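Local coordinates for protein arsenical resistance operon trans-acting repressor (Bacteroides vulgatus, PDB 3KTB) that probably acts as a DNA-binding repressor of the arsenical resistance operon and may bind arsenic through its cysteines, at residues Lys5-Phe10 with Ile44-His49; Asp11-Cys16 with His49-Glu54; Glu37-Gln42 with Thr101-Asp106; Ala75-Leu80 with Gln89-Thr94. One frame throughout, in Å; residues are numbered along the deposited sequence.

In the fold
The four contacts tie together one thioredoxin-like sheet and the elements round it. Contact 1 pairs strands 7-11 and 47-50. Contact 2 follows on, where the cysteine loop after strand 7-11 meets the chain leaving strand 47-50; the two share H49. The salt bridge from R48 NE to D11 OD2, 2.8 Å, joins them. Contact 4 sets strand 78-81, the other neighbour of 7-11, and the turn before it against the loop 89-94. Its Y91 OH reaches D11 OD1 of contact 2 at 2.6 Å. In contact 3, V103 CG2 packs on I44 CD1 of contact 1 at 3.7 Å. Contacts 2 and 3 are about 23 Å apart, centre to centre, so the disulfide cysteines C15 and C16 are remote from the C-terminal tail.

Contact 1 (Lys5-Phe10 with Ile44-His49); sequences KKIEIF and IIVTRH
This is a parallel strand pairing, E8 to F10 of strand 7-11 beside T47 to H49 of strand 47-50. It lies within the beta-alpha-beta unit that opens this thioredoxin-like fold. Two backbone bonds set the register. I9 N donates to T47 O at 2.9 Å, and H49 N donates to I9 O at 2.8 Å. I9 thus uses both its N-H and its carbonyl on the same neighbour. Further back the direct bond, T47 N to I7 O, is weak, and water 1 bridges the same two atoms. Water 2 links I7 N to I45 O.

E8, F10 and H49 share one face of the sheet. The E8 chain leaves with CG anti to the backbone N (chi1 -157°) and runs on extended, which carries its carboxylate across to H49. H49 NE2 donates to E8 OE1 at 2.6 Å. The oxygen lies in the imidazole plane and uses its anti lone pair; carboxylate and ring planes are 70° apart. E8 OE2 forms a longer salt bridge with K6 NZ, 3.5 Å. The F10 and H49 side chains lie side by side and point the same way; their rings meet obliquely, planes at 56°. H49 CD2 sits 3.4 Å from F10 CE1, over the phenyl face near its rim. On the other side of the sheet, I9 CD1 meets V46 CG1 at 3.9 Å.

H49 ND1 bonds to E54, and the F10 ring meets Y58 edge-to-face. Strand 78-81 flanks strand 7-11 on its other edge. V46 packs against I36 and L39 of helix 27-41 and M97 of helix 94-101.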
loop_
_atom_site.group_PDB
_atom_site.type_symbol
_atom_site.label_atom_id
_atom_site.label_comp_id
_atom_site.label_asym_id
_atom_site.label_seq_id
_atom_site.Cartn_x
_atom_site.Cartn_y
_atom_site.Cartn_z
ATOM N N LYS A 5 -0.399 -33.162 5.027
ATOM C CA LYS A 5 -0.907 -31.963 5.680
ATOM C C LYS A 5 0.234 -30.959 5.859
ATOM O O LYS A 5 1.382 -31.360 6.035
ATOM C CB LYS A 5 -1.499 -32.355 7.025
ATOM C CG LYS A 5 -2.578 -33.428 6.879
ATOM C CD LYS A 5 -2.975 -34.009 8.225
ATOM C CE LYS A 5 -4.308 -34.760 8.152
ATOM N NZ LYS A 5 -5.460 -33.853 7.891
ATOM N N LYS A 6 -0.063 -29.665 5.787
ATOM C CA LYS A 6 0.980 -28.674 5.992
ATOM C C LYS A 6 1.271 -28.581 7.491
ATOM O O LYS A 6 0.349 -28.548 8.307
ATOM C CB LYS A 6 0.607 -27.305 5.394
ATOM C CG LYS A 6 1.638 -26.178 5.687
ATOM C CD LYS A 6 1.271 -24.838 5.008
ATOM C CE LYS A 6 1.554 -23.599 5.890
ATOM N NZ LYS A 6 2.983 -23.177 5.944
ATOM N N ILE A 7 2.553 -28.585 7.844
ATOM C CA ILE A 7 2.955 -28.443 9.236
ATOM C C ILE A 7 3.850 -27.222 9.378
ATOM O O ILE A 7 4.831 -27.066 8.640
ATOM C CB ILE A 7 3.698 -29.681 9.755
ATOM C CG1 ILE A 7 2.907 -30.960 9.430
ATOM C CG2 ILE A 7 3.928 -29.556 11.257
ATOM C CD1 ILE A 7 3.742 -32.212 9.434
ATOM N N GLU A 8 3.490 -26.361 10.322
ATOM C CA GLU A 8 4.248 -25.159 10.635
ATOM C C GLU A 8 4.404 -25.094 12.150
ATOM O O GLU A 8 3.426 -25.204 12.879
ATOM C CB GLU A 8 3.493 -23.924 10.154
ATOM C CG GLU A 8 4.365 -22.714 9.926
ATOM C CD GLU A 8 3.546 -21.512 9.482
ATOM O OE1 GLU A 8 4.079 -20.380 9.522
ATOM O OE2 GLU A 8 2.363 -21.700 9.104
ATOM N N ILE A 9 5.635 -24.925 12.616
ATOM C CA ILE A 9 5.931 -24.987 14.038
ATOM C C ILE A 9 6.437 -23.630 14.540
ATOM O O ILE A 9 7.383 -23.058 13.980
ATOM C CB ILE A 9 6.999 -26.066 14.333
ATOM C CG1 ILE A 9 6.421 -27.466 14.116
ATOM C CG2 ILE A 9 7.531 -25.918 15.749
ATOM C CD1 ILE A 9 7.461 -28.566 14.134
ATOM N N PHE A 10 5.806 -23.126 15.595
ATOM C CA PHE A 10 6.209 -21.858 16.210
ATOM C C PHE A 10 6.974 -22.132 17.489
ATOM O O PHE A 10 6.387 -22.494 18.506
ATOM C CB PHE A 10 4.977 -20.982 16.449
ATOM C CG PHE A 10 4.316 -20.557 15.175
ATOM C CD1 PHE A 10 4.402 -19.242 14.733
ATOM C CD2 PHE A 10 3.669 -21.493 14.376
ATOM C CE1 PHE A 10 3.832 -18.856 13.534
ATOM C CE2 PHE A 10 3.090 -21.117 13.179
ATOM C CZ PHE A 10 3.171 -19.793 12.756
ATOM N N ILE A 44 9.764 -32.583 1.713
ATOM C CA ILE A 44 8.696 -32.079 2.554
ATOM C C ILE A 44 9.220 -31.050 3.552
ATOM O O ILE A 44 10.062 -31.360 4.390
ATOM C CB ILE A 44 8.025 -33.208 3.322
ATOM C CG1 ILE A 44 7.356 -34.164 2.351
ATOM C CG2 ILE A 44 7.015 -32.625 4.323
ATOM C CD1 ILE A 44 7.106 -35.505 2.932
ATOM N N ILE A 45 8.682 -29.836 3.479
ATOM C CA ILE A 45 9.168 -28.712 4.266
ATOM C C ILE A 45 8.290 -28.420 5.472
ATOM O O ILE A 45 7.122 -28.058 5.334
ATOM C CB ILE A 45 9.250 -27.439 3.399
ATOM C CG1 ILE A 45 9.789 -27.782 2.006
ATOM C CG2 ILE A 45 10.127 -26.389 4.078
ATOM C CD1 ILE A 45 11.211 -28.323 2.036
ATOM N N VAL A 46 8.851 -28.591 6.662
ATOM C CA VAL A 46 8.183 -28.156 7.882
ATOM C C VAL A 46 8.766 -26.792 8.252
ATOM O O VAL A 46 9.922 -26.693 8.667
ATOM C CB VAL A 46 8.418 -29.155 9.033
ATOM C CG1 VAL A 46 7.704 -28.689 10.281
ATOM C CG2 VAL A 46 7.925 -30.524 8.629
ATOM N N THR A 47 7.980 -25.738 8.070
ATOM C CA THR A 47 8.446 -24.377 8.322
ATOM C C THR A 47 8.499 -24.170 9.836
ATOM O O THR A 47 7.559 -24.555 10.546
ATOM C CB THR A 47 7.508 -23.335 7.632
ATOM O OG1 THR A 47 7.590 -23.483 6.205
ATOM C CG2 THR A 47 7.897 -21.914 8.005
ATOM N N ARG A 48 9.609 -23.618 10.332
ATOM C CA ARG A 48 9.745 -23.309 11.761
ATOM C C ARG A 48 9.884 -21.829 11.945
ATOM O O ARG A 48 10.536 -21.157 11.132
ATOM C CB ARG A 48 11.048 -23.843 12.311
ATOM C CG ARG A 48 11.061 -25.246 12.732
ATOM C CD ARG A 48 12.422 -25.507 13.343
ATOM N NE ARG A 48 12.248 -25.637 14.772
ATOM C CZ ARG A 48 12.873 -26.530 15.515
ATOM N NH1 ARG A 48 13.735 -27.361 14.936
ATOM N NH2 ARG A 48 12.622 -26.590 16.828
ATOM N N HIS A 49 9.356 -21.328 13.052
ATOM C CA HIS A 49 9.660 -19.966 13.459
ATOM C C HIS A 49 10.211 -19.914 14.880
ATOM O O HIS A 49 9.829 -20.711 15.748
ATOM C CB HIS A 49 8.431 -19.064 13.339
ATOM C CG HIS A 49 7.759 -19.154 12.009
ATOM N ND1 HIS A 49 8.380 -18.769 10.838
ATOM C CD2 HIS A 49 6.533 -19.611 11.657
ATOM C CE1 HIS A 49 7.561 -18.976 9.820
ATOM N NE2 HIS A 49 6.435 -19.487 10.290
HETATM O O HOH W 1 5.328 -25.505 6.590
HETATM O O HOH W 2 4.613 -29.147 5.923
#

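Contact 2 (Asp11-Cys16 with His49-Glu54); sequences DPAMCC and HNLRDE
The loop after strand 7-11, which carries the cysteines C15 and C16, is held across this contact by the side chain of N50, from strand 47-50. N50 makes two of the three hydrogen bonds between the segments. Its side chain leaves with CG anti to the backbone N (chi1 174°), and this points the amide at the M14 backbone. N50 OD1 accepts from M14 N at 2.9 Å, and N50 ND2 donates to M14 O at 2.8 Å. The second bond is nearly straight, 166°, with the oxygen close to the amide plane. One side chain therefore grips both polar backbone atoms of M14. N50 OD1 also takes R52 N at 3.1 Å, which closes an Asx turn within 49-54. M14 N and R52 N come from opposite faces of the amide plane.

Nearer the sheet, D11 N donates to H49 O at 2.6 Å. A13 CB rests on L51 CB at 4.0 Å and also lies against the backbone N of R52. The R52 chain is extended from CG to NE and runs along the loop, with R52 CD 3.4 Å from M14 O.

D11 OD1 is bonded by Y91. C16 forms a disulfide with C21, and C15 forms one with C15 of a neighbouring subunit. Both cysteines are thus oxidised in this crystal. With both atoms of its amide engaged, N50 cannot flip without losing its bonds. It pins the backbone at M14 through neutral hydrogen bonds, and the salt bridge of D11 OD2 with R48 adds a charged tie at the start of the loop.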
loop_
_atom_site.group_PDB
_atom_site.type_symbol
_atom_site.label_atom_id
_atom_site.label_comp_id
_atom_site.label_asym_id
_atom_site.label_seq_id
_atom_site.Cartn_x
_atom_site.Cartn_y
_atom_site.Cartn_z
ATOM N N ASP A 11 8.295 -22.016 17.429
ATOM C CA ASP A 11 9.099 -22.280 18.613
ATOM C C ASP A 11 8.939 -21.163 19.645
ATOM O O ASP A 11 8.462 -20.073 19.316
ATOM C CB ASP A 11 10.566 -22.410 18.233
ATOM C CG ASP A 11 10.833 -23.610 17.318
ATOM O OD1 ASP A 11 10.545 -24.753 17.719
ATOM O OD2 ASP A 11 11.328 -23.392 16.194
ATOM N N PRO A 12 9.318 -21.444 20.904
ATOM C CA PRO A 12 9.581 -20.357 21.850
ATOM C C PRO A 12 10.729 -19.495 21.334
ATOM O O PRO A 12 11.318 -19.808 20.285
ATOM C CB PRO A 12 10.028 -21.094 23.115
ATOM C CG PRO A 12 9.388 -22.431 23.018
ATOM C CD PRO A 12 9.330 -22.765 21.558
ATOM N N ALA A 13 11.042 -18.422 22.061
ATOM C CA ALA A 13 12.246 -17.657 21.789
ATOM C C ALA A 13 13.443 -18.512 22.200
ATOM O O ALA A 13 13.544 -18.963 23.350
ATOM C CB ALA A 13 12.234 -16.296 22.552
HETATM N N MSE A 14 14.335 -18.761 21.253
HETATM C CA MSE A 14 15.505 -19.575 21.517
HETATM C C MSE A 14 16.722 -18.863 20.941
HETATM O O MSE A 14 16.590 -18.019 20.052
HETATM C CB MSE A 14 15.343 -20.963 20.884
HETATM C CG MSE A 14 14.056 -21.691 21.314
HETATM SE SE MSE A 14 13.926 -23.482 20.504
HETATM C CE MSE A 14 13.988 -22.998 18.597
ATOM N N CYS A 15 17.903 -19.210 21.427
ATOM C CA CYS A 15 19.115 -18.538 20.994
ATOM C C CYS A 15 19.557 -18.997 19.586
ATOM O O CYS A 15 20.414 -18.372 18.964
ATOM C CB CYS A 15 20.226 -18.711 22.036
ATOM S SG CYS A 15 19.883 -17.744 23.565
ATOM N N CYS A 16 18.954 -20.068 19.083
ATOM C CA CYS A 16 19.203 -20.512 17.710
ATOM C C CYS A 16 17.988 -21.230 17.136
ATOM O O CYS A 16 17.149 -21.730 17.881
ATOM C CB CYS A 16 20.461 -21.403 17.630
ATOM S SG CYS A 16 20.339 -22.986 18.536
ATOM N N HIS A 49 9.356 -21.328 13.052
ATOM C CA HIS A 49 9.660 -19.966 13.459
ATOM C C HIS A 49 10.211 -19.914 14.880
ATOM O O HIS A 49 9.829 -20.711 15.748
ATOM C CB HIS A 49 8.431 -19.064 13.339
ATOM C CG HIS A 49 7.759 -19.154 12.009
ATOM N ND1 HIS A 49 8.380 -18.769 10.838
ATOM C CD2 HIS A 49 6.533 -19.611 11.657
ATOM C CE1 HIS A 49 7.561 -18.976 9.820
ATOM N NE2 HIS A 49 6.435 -19.487 10.290
ATOM N N ASN A 50 11.107 -18.960 15.101
ATOM C CA ASN A 50 11.645 -18.684 16.427
ATOM C C ASN A 50 11.179 -17.286 16.893
ATOM O O ASN A 50 11.441 -16.281 16.222
ATOM C CB ASN A 50 13.175 -18.780 16.361
ATOM C CG ASN A 50 13.852 -18.382 17.654
ATOM O OD1 ASN A 50 13.205 -18.148 18.679
ATOM N ND2 ASN A 50 15.178 -18.303 17.612
ATOM N N LEU A 51 10.480 -17.215 18.024
ATOM C CA LEU A 51 9.958 -15.937 18.513
ATOM C C LEU A 51 11.038 -14.838 18.599
ATOM O O LEU A 51 10.821 -13.687 18.243
ATOM C CB LEU A 51 9.297 -16.125 19.878
ATOM C CG LEU A 51 8.766 -14.854 20.545
ATOM C CD1 LEU A 51 7.994 -13.995 19.540
ATOM C CD2 LEU A 51 7.881 -15.194 21.757
ATOM N N ARG A 52 12.208 -15.202 19.077
ATOM C CA ARG A 52 13.300 -14.252 19.156
ATOM C C ARG A 52 13.699 -13.656 17.801
ATOM O O ARG A 52 14.111 -12.501 17.717
ATOM C CB ARG A 52 14.508 -14.924 19.790
ATOM C CG ARG A 52 15.798 -14.225 19.482
ATOM C CD ARG A 52 16.874 -14.696 20.407
ATOM N NE ARG A 52 18.132 -14.070 20.055
ATOM C CZ ARG A 52 18.937 -14.511 19.098
ATOM N NH1 ARG A 52 18.617 -15.592 18.396
ATOM N NH2 ARG A 52 20.066 -13.863 18.850
ATOM N N ASP A 53 13.576 -14.444 16.743
ATOM C CA ASP A 53 14.050 -14.035 15.421
ATOM C C ASP A 53 12.948 -13.437 14.537
ATOM O O ASP A 53 13.195 -12.480 13.809
ATOM C CB ASP A 53 14.730 -15.214 14.698
ATOM C CG ASP A 53 16.071 -15.594 15.320
ATOM O OD1 ASP A 53 16.543 -16.730 15.065
ATOM O OD2 ASP A 53 16.649 -14.763 16.066
ATOM N N GLU A 54 11.746 -14.008 14.578
ATOM C CA GLU A 54 10.651 -13.507 13.757
ATOM C C GLU A 54 9.456 -13.189 14.621
ATOM O O GLU A 54 8.466 -13.904 14.575
ATOM C CB GLU A 54 10.212 -14.549 12.738
ATOM C CG GLU A 54 11.310 -15.107 11.892
ATOM C CD GLU A 54 10.949 -16.480 11.344
ATOM O OE1 GLU A 54 11.645 -17.462 11.712
ATOM O OE2 GLU A 54 9.969 -16.569 10.566
#

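Contact 3 (Glu37-Gln42 with Thr101-Asp106); sequences ESLKKQ and TGVNLD
L39 meets T101 obliquely, methyl against methyl, with L39 CD2 3.6 Å from T101 CG2. The T101 hydroxyl oxygen lies beside the same leucine branch. L39 CD2 also touches V103 CG2 at 4.0 Å and L105 CD2 at 4.2 Å. A single methyl thus meets three residues of the 101-106 tail. L39 CG lies anti to its carbonyl carbon (chi1 -64°), and from there the CD2 branch reaches across to the tail.

Q42 and V103 approach from opposite directions. The glutamine chain is extended beyond CG, and Q42 OE1 ends 3.3 Å from V103 CG1. This is a van der Waals contact of an amide oxygen with a methyl. V103 therefore turns one methyl to each partner, CG1 to Q42 and CG2 to L39.

The contact joins the C-terminal end of helix 27-41 to the chain that leaves helix 94-101. G102 is the first residue past that helix, and its positive phi of 79° turns the chain into the tail. Apolar side chains make most of the contact. L39 also packs on I44 and V46, which follow helix 27-41, and on M97 of helix 94-101.

Near the end of the tail, L105 CD2 comes within 4.0 Å of S38 CB. The S38 hydroxyl turns back to V34 O in its own helix. L105 also packs on T94 and M97, and V103 O accepts a bond from S98.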
loop_
_atom_site.group_PDB
_atom_site.type_symbol
_atom_site.label_atom_id
_atom_site.label_comp_id
_atom_site.label_asym_id
_atom_site.label_seq_id
_atom_site.Cartn_x
_atom_site.Cartn_y
_atom_site.Cartn_z
ATOM N N GLU A 37 14.575 -32.701 9.372
ATOM C CA GLU A 37 15.603 -32.896 8.372
ATOM C C GLU A 37 15.286 -34.136 7.511
ATOM O O GLU A 37 15.495 -34.130 6.290
ATOM C CB GLU A 37 16.967 -32.995 9.069
ATOM C CG GLU A 37 18.098 -33.459 8.218
ATOM C CD GLU A 37 18.397 -32.519 7.056
ATOM O OE1 GLU A 37 18.012 -31.329 7.137
ATOM O OE2 GLU A 37 19.021 -32.985 6.064
ATOM N N SER A 38 14.767 -35.195 8.121
ATOM C CA SER A 38 14.404 -36.375 7.315
ATOM C C SER A 38 13.313 -36.011 6.309
ATOM O O SER A 38 13.325 -36.493 5.171
ATOM C CB SER A 38 13.895 -37.544 8.169
ATOM O OG SER A 38 14.882 -37.994 9.063
ATOM N N LEU A 39 12.355 -35.193 6.743
ATOM C CA LEU A 39 11.303 -34.751 5.830
ATOM C C LEU A 39 11.878 -33.891 4.702
ATOM O O LEU A 39 11.507 -34.079 3.540
ATOM C CB LEU A 39 10.189 -34.008 6.567
ATOM C CG LEU A 39 9.492 -34.947 7.550
ATOM C CD1 LEU A 39 8.684 -34.188 8.589
ATOM C CD2 LEU A 39 8.637 -35.937 6.773
ATOM N N LYS A 40 12.793 -32.986 5.051
ATOM C CA LYS A 40 13.405 -32.068 4.089
ATOM C C LYS A 40 14.034 -32.881 2.966
ATOM O O LYS A 40 13.817 -32.615 1.763
ATOM C CB LYS A 40 14.445 -31.178 4.775
ATOM C CG LYS A 40 15.140 -30.131 3.866
ATOM C CD LYS A 40 16.103 -29.256 4.690
ATOM C CE LYS A 40 16.964 -28.280 3.859
ATOM N NZ LYS A 40 18.003 -28.939 2.972
ATOM N N LYS A 41 14.772 -33.911 3.361
ATOM C CA LYS A 41 15.430 -34.789 2.400
ATOM C C LYS A 41 14.443 -35.394 1.409
ATOM O O LYS A 41 14.841 -35.796 0.317
ATOM C CB LYS A 41 16.167 -35.918 3.126
ATOM C CG LYS A 41 17.496 -35.484 3.714
ATOM C CD LYS A 41 18.313 -36.694 4.172
ATOM C CE LYS A 41 19.695 -36.259 4.696
ATOM N NZ LYS A 41 19.620 -35.459 5.979
ATOM N N GLN A 42 13.168 -35.493 1.797
ATOM C CA GLN A 42 12.150 -36.086 0.922
ATOM C C GLN A 42 11.283 -35.006 0.289
ATOM O O GLN A 42 10.198 -35.263 -0.215
ATOM C CB GLN A 42 11.302 -37.092 1.698
ATOM C CG GLN A 42 12.118 -38.285 2.132
ATOM C CD GLN A 42 11.291 -39.332 2.832
ATOM O OE1 GLN A 42 11.348 -39.453 4.053
ATOM N NE2 GLN A 42 10.511 -40.099 2.067
ATOM N N THR A 101 2.124 -36.775 7.612
ATOM C CA THR A 101 3.107 -36.607 6.570
ATOM C C THR A 101 3.099 -37.824 5.624
ATOM O O THR A 101 3.491 -37.746 4.464
ATOM C CB THR A 101 4.456 -36.398 7.280
ATOM O OG1 THR A 101 4.991 -35.100 6.977
ATOM C CG2 THR A 101 5.409 -37.474 6.975
ATOM N N GLY A 102 2.617 -38.952 6.121
ATOM C CA GLY A 102 2.590 -40.160 5.319
ATOM C C GLY A 102 3.952 -40.824 5.265
ATOM O O GLY A 102 4.099 -41.892 4.681
ATOM N N VAL A 103 4.955 -40.194 5.873
ATOM C CA VAL A 103 6.309 -40.749 5.873
ATOM C C VAL A 103 6.562 -41.647 7.087
ATOM O O VAL A 103 6.225 -41.277 8.214
ATOM C CB VAL A 103 7.380 -39.631 5.805
ATOM C CG1 VAL A 103 8.781 -40.212 6.017
ATOM C CG2 VAL A 103 7.278 -38.890 4.469
ATOM N N ASN A 104 7.143 -42.825 6.851
ATOM C CA ASN A 104 7.495 -43.742 7.937
ATOM C C ASN A 104 8.804 -43.330 8.593
ATOM O O ASN A 104 9.883 -43.721 8.150
ATOM C CB ASN A 104 7.583 -45.193 7.444
ATOM C CG ASN A 104 8.001 -46.170 8.547
ATOM O OD1 ASN A 104 7.795 -45.916 9.734
ATOM N ND2 ASN A 104 8.588 -47.294 8.148
ATOM N N LEU A 105 8.695 -42.541 9.656
ATOM C CA LEU A 105 9.867 -41.966 10.301
ATOM C C LEU A 105 10.565 -42.948 11.260
ATOM O O LEU A 105 9.940 -43.869 11.797
ATOM C CB LEU A 105 9.501 -40.642 10.979
ATOM C CG LEU A 105 9.061 -39.569 9.963
ATOM C CD1 LEU A 105 8.083 -38.575 10.570
ATOM C CD2 LEU A 105 10.255 -38.831 9.292
ATOM N N ASP A 106 11.873 -42.741 11.422
ATOM C CA ASP A 106 12.765 -43.611 12.191
ATOM C C ASP A 106 13.233 -44.826 11.403
ATOM O O ASP A 106 14.416 -44.939 11.091
ATOM C CB ASP A 106 12.133 -44.033 13.510
ATOM C CG ASP A 106 11.941 -42.871 14.443
ATOM O OD1 ASP A 106 11.523 -43.099 15.597
ATOM O OD2 ASP A 106 12.217 -41.728 14.019
#

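Contact 4 (Ala75-Leu80 with Gln89-Thr94); sequences ALPITL and QTYPTT
P77 carries this contact, and its ring can be followed atom by atom against the loop 89-94. P77 CB lies 3.6 Å from Y91 CE1. P77 CG sits over the centre of the Y91 ring, 3.6 Å from its centroid and 10° off the normal, a clear CH-pi contact. P77 CD turns to the backbone, 3.2 Å from Q89 O. The two side chains, P77 and Y91, cross at about a right angle. The peptide before P77 is cis, consistent with the cis-proline that precedes this strand in thioredoxin-like folds.

Q89 N donates to A75 O at 2.9 Å, from above the carbonyl plane. T79 OG1 packs against the P92 ring, 3.2 Å from P92 CG. Water 3 lies between the segments, near P77 O, T79 OG1 and T90 O.

The Y91 hydroxyl bonds to D11, while I9 and P12 also touch the tyrosine. One ring face is thus given to proline and the hydroxyl to a carboxylate. The chemistry implies a tyrosine fixed at both, linking the cis-proline turn to the start of the cysteine loop.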
loop_
_atom_site.group_PDB
_atom_site.type_symbol
_atom_site.label_atom_id
_atom_site.label_comp_id
_atom_site.label_asym_id
_atom_site.label_seq_id
_atom_site.Cartn_x
_atom_site.Cartn_y
_atom_site.Cartn_z
ATOM N N ALA A 75 2.727 -21.434 26.267
ATOM C CA ALA A 75 2.046 -22.356 25.353
ATOM C C ALA A 75 2.903 -22.726 24.128
ATOM O O ALA A 75 2.561 -23.647 23.388
ATOM C CB ALA A 75 0.697 -21.772 24.901
ATOM N N LEU A 76 3.994 -21.990 23.911
ATOM C CA LEU A 76 4.944 -22.309 22.854
ATOM C C LEU A 76 5.744 -23.535 23.291
ATOM O O LEU A 76 6.103 -23.639 24.472
ATOM C CB LEU A 76 5.847 -21.103 22.578
ATOM C CG LEU A 76 5.171 -19.863 21.962
ATOM C CD1 LEU A 76 6.184 -18.754 21.758
ATOM C CD2 LEU A 76 4.484 -20.167 20.648
ATOM N N PRO A 77 6.031 -24.467 22.345
ATOM C CA PRO A 77 5.805 -24.336 20.900
ATOM C C PRO A 77 4.393 -24.670 20.468
ATOM O O PRO A 77 3.778 -25.575 21.014
ATOM C CB PRO A 77 6.740 -25.398 20.313
ATOM C CG PRO A 77 6.685 -26.499 21.303
ATOM C CD PRO A 77 6.570 -25.801 22.677
ATOM N N ILE A 78 3.901 -23.957 19.464
ATOM C CA ILE A 78 2.619 -24.254 18.869
ATOM C C ILE A 78 2.874 -24.849 17.495
ATOM O O ILE A 78 3.655 -24.296 16.716
ATOM C CB ILE A 78 1.799 -22.969 18.672
ATOM C CG1 ILE A 78 1.421 -22.335 20.015
ATOM C CG2 ILE A 78 0.562 -23.244 17.846
ATOM C CD1 ILE A 78 0.776 -20.967 19.870
ATOM N N THR A 79 2.210 -25.961 17.193
ATOM C CA THR A 79 2.285 -26.569 15.871
ATOM C C THR A 79 0.958 -26.450 15.149
ATOM O O THR A 79 -0.065 -26.870 15.662
ATOM C CB THR A 79 2.620 -28.031 15.978
ATOM O OG1 THR A 79 3.853 -28.157 16.685
ATOM C CG2 THR A 79 2.781 -28.635 14.590
ATOM N N LEU A 80 0.975 -25.866 13.958
ATOM C CA LEU A 80 -0.233 -25.792 13.148
ATOM C C LEU A 80 -0.175 -26.921 12.135
ATOM O O LEU A 80 0.876 -27.192 11.559
ATOM C CB LEU A 80 -0.341 -24.455 12.414
ATOM C CG LEU A 80 -0.254 -23.166 13.230
ATOM C CD1 LEU A 80 -0.355 -21.964 12.294
ATOM C CD2 LEU A 80 -1.328 -23.121 14.310
ATOM N N GLN A 89 2.551 -26.482 24.007
ATOM C CA GLN A 89 3.463 -26.729 25.131
ATOM C C GLN A 89 4.617 -27.679 24.790
ATOM O O GLN A 89 5.729 -27.507 25.289
ATOM C CB GLN A 89 2.709 -27.179 26.399
ATOM C CG GLN A 89 2.301 -28.657 26.434
ATOM C CD GLN A 89 1.387 -29.001 27.607
ATOM O OE1 GLN A 89 1.076 -30.173 27.839
ATOM N NE2 GLN A 89 0.952 -27.982 28.350
ATOM N N THR A 90 4.338 -28.663 23.931
ATOM C CA THR A 90 5.287 -29.719 23.582
ATOM C C THR A 90 5.387 -29.895 22.064
ATOM O O THR A 90 4.468 -29.521 21.319
ATOM C CB THR A 90 4.862 -31.078 24.187
ATOM O OG1 THR A 90 3.592 -31.459 23.648
ATOM C CG2 THR A 90 4.757 -31.000 25.711
ATOM N N TYR A 91 6.492 -30.478 21.604
ATOM C CA TYR A 91 6.649 -30.749 20.173
ATOM C C TYR A 91 5.885 -31.996 19.795
ATOM O O TYR A 91 5.868 -32.955 20.563
ATOM C CB TYR A 91 8.128 -30.903 19.792
ATOM C CG TYR A 91 8.850 -29.587 19.888
ATOM C CD1 TYR A 91 8.699 -28.635 18.887
ATOM C CD2 TYR A 91 9.640 -29.272 20.987
ATOM C CE1 TYR A 91 9.331 -27.417 18.957
ATOM C CE2 TYR A 91 10.267 -28.038 21.073
ATOM C CZ TYR A 91 10.103 -27.117 20.045
ATOM O OH TYR A 91 10.703 -25.885 20.075
ATOM N N PRO A 92 5.266 -31.991 18.601
ATOM C CA PRO A 92 4.533 -33.149 18.095
ATOM C C PRO A 92 5.368 -34.411 18.199
ATOM O O PRO A 92 6.557 -34.395 17.914
ATOM C CB PRO A 92 4.321 -32.806 16.615
ATOM C CG PRO A 92 4.292 -31.336 16.586
ATOM C CD PRO A 92 5.317 -30.906 17.604
ATOM N N THR A 93 4.736 -35.502 18.600
ATOM C CA THR A 93 5.394 -36.794 18.597
ATOM C C THR A 93 5.748 -37.224 17.183
ATOM O O THR A 93 5.146 -36.775 16.196
ATOM C CB THR A 93 4.470 -37.879 19.179
ATOM O OG1 THR A 93 3.323 -38.037 18.331
ATOM C CG2 THR A 93 4.027 -37.490 20.576
ATOM N N THR A 94 6.716 -38.130 17.095
ATOM C CA THR A 94 7.086 -38.702 15.820
ATOM C C THR A 94 5.913 -39.461 15.180
ATOM O O THR A 94 5.747 -39.443 13.953
ATOM C CB THR A 94 8.369 -39.560 15.933
ATOM O OG1 THR A 94 9.406 -38.772 16.541
ATOM C CG2 THR A 94 8.853 -40.017 14.535
HETATM O O HOH W 3 3.619 -27.925 19.265
#